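Local coordinates for protein latency-associated nuclear antigen (PDB 4BLG) that probably binds DNA through its C-terminal DNA-binding domain, seen here as a two-chain assembly, and is a gammaherpesvirus nuclear antigen linked to latency, at residues A40-S44 / L99-L104; K61-S65 / L87-E91. All coordinates share one frame; numbering follows the deposited sequence.

Interaction 1 of 2, residues A40-S44 / L99-L104; sequences AVMFS and LKRVVL
The Phe-43 ring reaches from the strand to the helix and meets Val-103 obliquely. The two side chains approach head-on. CE1 of Phe-43 lies 3.5 Å from CG1 of Val-103, and CZ of Phe-43 lies 3.6 Å from CB of Val-103. Two leucines stand at the ring edge, near its plane. Leu-99 brings CG to 4.3 Å from CZ of Phe-43, and Leu-104 brings CD2 to 4.4 Å from CE1. On one face, CG1 of Val-41, from the same strand, sits 3.6 Å above the plane, nearer the ring's margin than its centre. With CG of Phe-43 anti to the carbonyl carbon (chi1 -67°), the ring swings over to the helix. This is helix-on-sheet packing in the LANA DNA-binding domain: helix 93-110 lies against one face of an antiparallel sheet, with strand 39-45 among its inner strands. The axes of the two short segments approach to 9.6 Å, and their N-to-C directions differ by 30°. Val-41 uses its other methyl, CG2, to touch CD2 of Leu-99 at 3.9 Å. The CB of Lys-100 is also near, and the rest of the lysine runs off from the strand. Ile-58 packs on both Phe-43 and Val-103.

Interaction 2 of 2, residues K61-S65 / L87-E91; sequences KHVLS and LSFVE
Leu-64 and Phe-89 pair through both of their backbone N-H and C=O groups. They form an antiparallel hydrogen-bonded pair that joins strand 64-70, outermost within this chain, to strand 84-90 in the sheet of the LANA DNA-binding domain. The N of Leu-64 donates to O of Phe-89 at 3.1 Å (N-H...O 160°), in the carbonyl plane on a lone pair. The N of Phe-89 returns a shorter bond to O of Leu-64, 2.6 Å, tilted 22° from the carbonyl plane. The same oxygen also takes a CA-H contact from Ser-88. Next along is the non-hydrogen-bonded pair Ser-65 and Ser-88, where OG of Ser-88 donates to OG of Ser-65 at 2.7 Å. That buried hydroxyl also bonds to O of Ile-58, so two partners grip it, and the N-H of Ser-65 is satisfied by a hydrogen bond to OE1 of Gln-59. On the serine side of the sheet, CG1 of Val-63 touches CG1 of Val-90 at 4.1 Å. On the other face, Pro-72 of the second subunit packs on Leu-64 and Phe-89. Just past the strand pairing, one water bridges the segments, donating to O of His-62 at 2.7 Å and accepting from N of Glu-91 at 2.8 Å.

The centres of interactions 1 and 2 are about 10 Å apart, in one antiparallel sheet and the helix packed on it. The chain order is 40-44, 61-65, 87-91, 99-104, so interaction 2 falls wholly between the two segments of interaction 1. Strands 39-45 and 84-90 are sheet neighbours, and a probable hydrogen bond joins Val-41 N to Ser-88 O at 2.9 Å. Leu-99 CD2 packs on Ser-88 CB at 3.7 Å, so helix 93-110, one side of interaction 1 and next after strand 84-90 in the chain, also reaches interaction 2. Met-42 and Leu-87, like Leu-64 and Phe-89, touch the second subunit. One sheet thus carries the helix and meets the partner chain.

Interaction 1 of 2, residues A40-S44 / L99-L104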
loop_
_atom_site.group_PDB
_atom_site.type_symbol
_atom_site.label_atom_id
_atom_site.label_comp_id
_atom_site.label_asym_id
_atom_site.label_seq_id
_atom_site.Cartn_x
_atom_site.Cartn_y
_atom_site.Cartn_z
ATOM N N ALA A 40 -6.590 3.231 -5.312
ATOM C CA ALA A 40 -6.223 3.920 -4.096
ATOM C C ALA A 40 -5.319 5.081 -4.445
ATOM O O ALA A 40 -4.841 5.200 -5.572
ATOM C CB ALA A 40 -5.522 2.976 -3.142
ATOM N N VAL A 41 -5.106 5.955 -3.475
ATOM C CA VAL A 41 -4.047 6.930 -3.588
ATOM C C VAL A 41 -3.075 6.669 -2.456
ATOM O O VAL A 41 -3.465 6.581 -1.288
ATOM C CB VAL A 41 -4.568 8.375 -3.502
ATOM C CG1 VAL A 41 -3.424 9.356 -3.743
ATOM C CG2 VAL A 41 -5.686 8.604 -4.515
ATOM N N MET A 42 -1.810 6.503 -2.803
ATOM C CA MET A 42 -0.761 6.494 -1.802
ATOM C C MET A 42 -0.349 7.928 -1.524
ATOM O O MET A 42 0.138 8.626 -2.417
ATOM C CB MET A 42 0.448 5.692 -2.286
ATOM C CG MET A 42 1.577 5.634 -1.253
ATOM S SD MET A 42 2.996 4.677 -1.807
ATOM C CE MET A 42 2.379 3.011 -1.550
ATOM N N PHE A 43 -0.558 8.366 -0.287
ATOM C CA PHE A 43 -0.066 9.663 0.145
ATOM C C PHE A 43 1.185 9.417 0.966
ATOM O O PHE A 43 1.157 8.626 1.894
ATOM C CB PHE A 43 -1.105 10.409 0.990
ATOM C CG PHE A 43 -2.324 10.818 0.227
ATOM C CD1 PHE A 43 -2.283 11.895 -0.654
ATOM C CD2 PHE A 43 -3.524 10.144 0.406
ATOM C CE1 PHE A 43 -3.415 12.276 -1.362
ATOM C CE2 PHE A 43 -4.653 10.516 -0.292
ATOM C CZ PHE A 43 -4.602 11.583 -1.182
ATOM N N SER A 44 2.271 10.103 0.627
ATOM C CA SER A 44 3.549 9.875 1.268
ATOM C C SER A 44 4.226 11.181 1.666
ATOM O O SER A 44 3.918 12.250 1.139
ATOM C CB SER A 44 4.458 9.083 0.333
ATOM O OG SER A 44 4.650 9.773 -0.886
ATOM N N LEU A 99 -9.933 12.174 -5.621
ATOM C CA LEU A 99 -9.440 12.176 -4.254
ATOM C C LEU A 99 -8.082 12.838 -4.208
ATOM O O LEU A 99 -7.792 13.633 -3.320
ATOM C CB LEU A 99 -9.306 10.741 -3.740
ATOM C CG LEU A 99 -8.673 10.659 -2.351
ATOM C CD1 LEU A 99 -9.515 11.446 -1.355
ATOM C CD2 LEU A 99 -8.510 9.226 -1.888
ATOM N N LYS A 100 -7.239 12.486 -5.170
ATOM C CA LYS A 100 -5.890 13.016 -5.222
ATOM C C LYS A 100 -5.938 14.521 -5.440
ATOM O O LYS A 100 -5.204 15.273 -4.798
ATOM C CB LYS A 100 -5.096 12.347 -6.341
ATOM C CG LYS A 100 -3.630 12.703 -6.338
ATOM C CD LYS A 100 -2.933 12.188 -7.570
ATOM C CE LYS A 100 -1.492 12.642 -7.611
ATOM N NZ LYS A 100 -1.123 13.154 -8.954
ATOM N N ARG A 101 -6.796 14.956 -6.355
ATOM C CA ARG A 101 -6.922 16.370 -6.689
ATOM C C ARG A 101 -7.302 17.206 -5.476
ATOM O O ARG A 101 -6.722 18.270 -5.228
ATOM C CB ARG A 101 -7.983 16.567 -7.768
ATOM C CG ARG A 101 -8.130 18.010 -8.248
ATOM C CD ARG A 101 -9.046 18.061 -9.465
ATOM N NE ARG A 101 -8.366 17.338 -10.527
ATOM C CZ ARG A 101 -8.835 16.269 -11.162
ATOM N NH1 ARG A 101 -10.049 15.782 -10.934
ATOM N NH2 ARG A 101 -8.084 15.682 -12.075
ATOM N N VAL A 102 -8.300 16.734 -4.739
ATOM C CA VAL A 102 -8.837 17.481 -3.607
ATOM C C VAL A 102 -7.816 17.560 -2.480
ATOM O O VAL A 102 -7.497 18.644 -1.978
ATOM C CB VAL A 102 -10.126 16.825 -3.090
ATOM C CG1 VAL A 102 -10.509 17.390 -1.732
ATOM C CG2 VAL A 102 -11.251 17.019 -4.095
ATOM N N VAL A 103 -7.287 16.399 -2.102
ATOM C CA VAL A 103 -6.364 16.329 -0.984
ATOM C C VAL A 103 -5.144 17.196 -1.267
ATOM O O VAL A 103 -4.704 17.933 -0.401
ATOM C CB VAL A 103 -5.938 14.879 -0.676
ATOM C CG1 VAL A 103 -4.871 14.860 0.408
ATOM C CG2 VAL A 103 -7.143 14.057 -0.245
ATOM N N LEU A 104 -4.614 17.127 -2.484
ATOM C CA LEU A 104 -3.387 17.846 -2.814
ATOM C C LEU A 104 -3.599 19.339 -3.053
ATOM O O LEU A 104 -2.662 20.124 -2.911
ATOM C CB LEU A 104 -2.689 17.223 -4.025
ATOM C CG LEU A 104 -2.058 15.836 -3.838
ATOM C CD1 LEU A 104 -1.298 15.455 -5.100
ATOM C CD2 LEU A 104 -1.137 15.782 -2.630
#

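Interaction 2 of 2, residues K61-S65 / L87-E91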
loop_
_atom_site.group_PDB
_atom_site.type_symbol
_atom_site.label_atom_id
_atom_site.label_comp_id
_atom_site.label_asym_id
_atom_site.label_seq_id
_atom_site.Cartn_x
_atom_site.Cartn_y
_atom_site.Cartn_z
ATOM N N LYS A 61 -17.459 6.740 3.873
ATOM C CA LYS A 61 -18.077 5.519 3.389
ATOM C C LYS A 61 -17.456 5.074 2.068
ATOM O O LYS A 61 -17.531 3.899 1.709
ATOM C CB LYS A 61 -19.582 5.720 3.212
ATOM C CG LYS A 61 -20.423 4.777 4.037
ATOM C CD LYS A 61 -20.214 4.993 5.520
ATOM C CE LYS A 61 -21.207 4.179 6.328
ATOM N NZ LYS A 61 -21.188 4.553 7.764
ATOM N N HIS A 62 -16.849 6.006 1.339
ATOM C CA HIS A 62 -16.321 5.695 0.017
ATOM C C HIS A 62 -14.804 5.823 -0.076
ATOM O O HIS A 62 -14.223 5.563 -1.129
ATOM C CB HIS A 62 -16.981 6.586 -1.032
ATOM C CG HIS A 62 -18.433 6.294 -1.239
ATOM N ND1 HIS A 62 -19.374 6.463 -0.247
ATOM C CD2 HIS A 62 -19.106 5.838 -2.321
ATOM C CE1 HIS A 62 -20.565 6.130 -0.710
ATOM N NE2 HIS A 62 -20.430 5.747 -1.966
ATOM N N VAL A 63 -14.173 6.224 1.021
ATOM C CA VAL A 63 -12.724 6.355 1.083
ATOM C C VAL A 63 -12.282 5.748 2.392
ATOM O O VAL A 63 -12.724 6.184 3.450
ATOM C CB VAL A 63 -12.253 7.831 1.083
ATOM C CG1 VAL A 63 -10.767 7.912 0.766
ATOM C CG2 VAL A 63 -13.052 8.659 0.094
ATOM N N LEU A 64 -11.421 4.734 2.327
ATOM C CA LEU A 64 -10.914 4.103 3.535
ATOM C C LEU A 64 -9.402 4.182 3.527
ATOM O O LEU A 64 -8.765 3.824 2.539
ATOM C CB LEU A 64 -11.361 2.650 3.606
ATOM C CG LEU A 64 -12.845 2.396 3.320
ATOM C CD1 LEU A 64 -13.128 0.908 3.378
ATOM C CD2 LEU A 64 -13.741 3.130 4.292
ATOM N N SER A 65 -8.823 4.652 4.625
ATOM C CA SER A 65 -7.379 4.790 4.690
ATOM C C SER A 65 -6.743 3.909 5.752
ATOM O O SER A 65 -7.271 3.723 6.846
ATOM C CB SER A 65 -6.974 6.245 4.917
ATOM O OG SER A 65 -7.348 7.052 3.817
ATOM N N LEU A 87 -2.386 4.465 2.484
ATOM C CA LEU A 87 -3.193 4.173 1.316
ATOM C C LEU A 87 -4.627 4.555 1.601
ATOM O O LEU A 87 -5.147 4.253 2.669
ATOM C CB LEU A 87 -3.131 2.679 0.996
ATOM C CG LEU A 87 -1.806 2.164 0.444
ATOM C CD1 LEU A 87 -1.859 0.652 0.309
ATOM C CD2 LEU A 87 -1.515 2.815 -0.892
ATOM N N SER A 88 -5.260 5.215 0.640
ATOM C CA SER A 88 -6.658 5.592 0.762
ATOM C C SER A 88 -7.368 4.894 -0.361
ATOM O O SER A 88 -7.178 5.241 -1.523
ATOM C CB SER A 88 -6.844 7.109 0.635
ATOM O OG SER A 88 -6.075 7.813 1.592
ATOM N N PHE A 89 -8.176 3.897 -0.014
ATOM C CA PHE A 89 -8.837 3.068 -1.011
ATOM C C PHE A 89 -10.151 3.687 -1.474
ATOM O O PHE A 89 -10.903 4.234 -0.668
ATOM C CB PHE A 89 -9.093 1.674 -0.441
ATOM C CG PHE A 89 -7.845 0.967 -0.006
ATOM C CD1 PHE A 89 -7.073 0.271 -0.922
ATOM C CD2 PHE A 89 -7.440 0.999 1.316
ATOM C CE1 PHE A 89 -5.910 -0.377 -0.525
ATOM C CE2 PHE A 89 -6.282 0.356 1.719
ATOM C CZ PHE A 89 -5.519 -0.339 0.796
ATOM N N VAL A 90 -10.410 3.579 -2.777
ATOM C CA VAL A 90 -11.628 4.089 -3.398
ATOM C C VAL A 90 -12.096 3.125 -4.475
ATOM O O VAL A 90 -11.366 2.201 -4.874
ATOM C CB VAL A 90 -11.404 5.454 -4.074
ATOM C CG1 VAL A 90 -11.086 6.523 -3.047
ATOM C CG2 VAL A 90 -10.299 5.353 -5.113
ATOM N N GLU A 91 -13.312 3.354 -4.956
ATOM C CA GLU A 91 -13.940 2.439 -5.903
ATOM C C GLU A 91 -13.088 2.194 -7.163
ATOM O O GLU A 91 -12.916 1.042 -7.589
ATOM C CB GLU A 91 -15.325 2.942 -6.323
ATOM C CG GLU A 91 -16.254 1.823 -6.781
ATOM C CD GLU A 91 -17.666 2.295 -7.120
ATOM O OE1 GLU A 91 -17.946 3.514 -7.031
ATOM O OE2 GLU A 91 -18.494 1.423 -7.476
HETATM O O HOH W 1 -14.647 5.593 -3.807
#